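Local coordinates for protein phosphoribosyl-glycinamide (GAR) synthetase (Cryptococcus neoformans var. grubii serotype A, PDB 7LVO) that catalyses, through this GAR synthetase half of a bifunctional enzyme, the ATP-dependent joining of phosphoribosylamine to glycine in de novo purine synthesis, at residues 415-418 / 419-422. Sequence-based numbering, arbitrary orientation.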
ATOM      1  N   LYS A 415      -5.133  19.837   2.175  1.00 33.00           N
ATOM      2  CA  LYS A 415      -4.596  20.806   1.232  1.00 31.89           C
ATOM      3  C   LYS A 415      -4.468  22.146   1.937  1.00 33.85           C
ATOM      4  O   LYS A 415      -5.244  22.461   2.844  1.00 38.37           O
ATOM      5  CB  LYS A 415      -5.489  20.937  -0.005  1.00 35.26           C
ATOM      6  CG  LYS A 415      -4.854  21.701  -1.156  1.00 48.46           C
ATOM      7  CD  LYS A 415      -5.902  22.144  -2.172  1.00 51.85           C
ATOM      8  CE  LYS A 415      -5.252  22.694  -3.437  1.00 55.23           C
ATOM      9  NZ  LYS A 415      -4.221  23.732  -3.141  1.00 53.58           N
ATOM     10  N   ARG A 416      -3.474  22.926   1.518  1.00 38.83           N
ATOM     11  CA  ARG A 416      -3.308  24.288   2.000  1.00 41.90           C
ATOM     12  C   ARG A 416      -3.995  25.255   1.042  1.00 45.43           C
ATOM     13  O   ARG A 416      -3.961  25.069  -0.177  1.00 48.23           O
ATOM     14  CB  ARG A 416      -1.829  24.646   2.135  1.00 51.96           C
ATOM     15  CG  ARG A 416      -1.142  24.018   3.336  1.00 43.58           C
ATOM     16  CD  ARG A 416      -1.597  24.649   4.641  1.00 53.65           C
ATOM     17  NE  ARG A 416      -0.982  25.950   4.879  1.00 49.47           N
ATOM     18  CZ  ARG A 416      -1.240  26.720   5.928  1.00 52.70           C
ATOM     19  NH1 ARG A 416      -2.116  26.358   6.851  1.00 47.77           N
ATOM     20  NH2 ARG A 416      -0.603  27.881   6.056  1.00 59.94           N
ATOM     21  N   SER A 417      -4.613  26.293   1.602  1.00 85.95           N
ATOM     22  CA  SER A 417      -5.326  27.273   0.787  1.00 85.95           C
ATOM     23  C   SER A 417      -5.520  28.535   1.616  1.00 85.95           C
ATOM     24  O   SER A 417      -6.354  28.554   2.526  1.00 85.95           O
ATOM     25  CB  SER A 417      -6.663  26.710   0.317  1.00 40.76           C
ATOM     26  OG  SER A 417      -7.509  26.437   1.417  1.00 40.76           O
ATOM     27  N   ASP A 418      -4.753  29.578   1.304  1.00109.44           N
ATOM     28  CA  ASP A 418      -4.895  30.878   1.958  1.00109.44           C
ATOM     29  C   ASP A 418      -4.578  30.782   3.449  1.00109.44           C
ATOM     30  O   ASP A 418      -5.316  31.279   4.302  1.00109.44           O
ATOM     31  CB  ASP A 418      -6.296  31.453   1.729  1.00 54.43           C
ATOM     32  CG  ASP A 418      -6.678  31.486   0.261  1.00 54.43           C
ATOM     33  OD1 ASP A 418      -5.769  31.583  -0.595  1.00 54.43           O
ATOM     34  OD2 ASP A 418      -7.889  31.410  -0.041  1.00 54.43           O
ATOM     35  N   ASN A 419      -3.460  30.131   3.760  1.00 85.25           N
ATOM     36  CA  ASN A 419      -2.976  30.004   5.133  1.00 85.25           C
ATOM     37  C   ASN A 419      -4.005  29.291   6.014  1.00 85.25           C
ATOM     38  O   ASN A 419      -4.505  29.831   7.003  1.00 85.25           O
ATOM     39  CB  ASN A 419      -2.610  31.376   5.709  1.00 62.12           C
ATOM     40  CG  ASN A 419      -1.807  31.275   6.996  1.00 62.12           C
ATOM     41  OD1 ASN A 419      -1.051  30.321   7.200  1.00 62.12           O
ATOM     42  ND2 ASN A 419      -1.966  32.261   7.871  1.00 62.12           N
ATOM     43  N   VAL A 420      -4.317  28.053   5.631  1.00 56.93           N
ATOM     44  CA  VAL A 420      -5.225  27.209   6.400  1.00 52.95           C
ATOM     45  C   VAL A 420      -5.308  25.833   5.752  1.00 50.14           C
ATOM     46  O   VAL A 420      -5.434  25.714   4.527  1.00 46.28           O
ATOM     47  CB  VAL A 420      -6.622  27.847   6.521  1.00 57.60           C
ATOM     48  CG1 VAL A 420      -7.287  27.934   5.155  1.00 53.41           C
ATOM     49  CG2 VAL A 420      -7.481  27.058   7.492  1.00 52.55           C
ATOM     50  N   THR A 421      -5.240  24.787   6.569  1.00 32.33           N
ATOM     51  CA  THR A 421      -5.335  23.420   6.081  1.00 35.21           C
ATOM     52  C   THR A 421      -6.792  22.977   6.079  1.00 31.27           C
ATOM     53  O   THR A 421      -7.490  23.111   7.090  1.00 36.30           O
ATOM     54  CB  THR A 421      -4.494  22.476   6.944  1.00 30.49           C
ATOM     55  OG1 THR A 421      -3.154  22.973   7.019  1.00 36.81           O
ATOM     56  CG2 THR A 421      -4.483  21.076   6.350  1.00 31.96           C
ATOM     57  N   VAL A 422      -7.240  22.435   4.949  1.00 28.65           N
ATOM     58  CA  VAL A 422      -8.622  22.002   4.790  1.00 29.94           C
ATOM     59  C   VAL A 422      -8.636  20.565   4.297  1.00 28.53           C
ATOM     60  O   VAL A 422      -7.692  20.100   3.653  1.00 27.56           O
ATOM     61  CB  VAL A 422      -9.408  22.909   3.818  1.00 31.09           C
ATOM     62  CG1 VAL A 422      -9.346  24.363   4.277  1.00 35.20           C
ATOM     63  CG2 VAL A 422      -8.864  22.764   2.401  1.00 28.84           C
TER
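Arg416 reaches over the turn to Asn419, where Arg416 NH2 donates to Asn419 OD1 at 2.7 Å. OD1 accepts on a lone pair, in the plane of its own carbonyl, although the bond is bent at the hydrogen and the amide stands nearly perpendicular to the guanidinium. Bends at chi2 (-71°) and chi3 (-77°) carry the arginine across the hairpin toward the turn, with Arg416 CD passing 3.3 Å from Thr421 OG1. Val420 N lies over one guanidinium face, offset toward the rim, 3.0 Å from Arg416 NH1; both nitrogens are donors, so this closeness is no hydrogen bond. Beneath this runs the backbone of a tight beta hairpin in the C domain, strands 414-416 and 421-423, turning through Asp418 and Asn419, which both have positive phi. Lys415 and Val422 form its hydrogen-bonded pair: Val422 N gives a nearly straight bond to Lys415 O (2.9 Å), and Lys415 N returns a more bent one (135°) to Val422 O at 3.0 Å. Closer to the turn, Ser417 N donates to Val420 O at 3.1 Å. The carbonyl O of Arg416 takes a longer bond, 3.3 Å, from Lys415 NZ. Arg416 and Thr421 share the face that packs on Leu76 of helix 72-77, while the backbone of Thr421 is hydrogen-bonded to Met398.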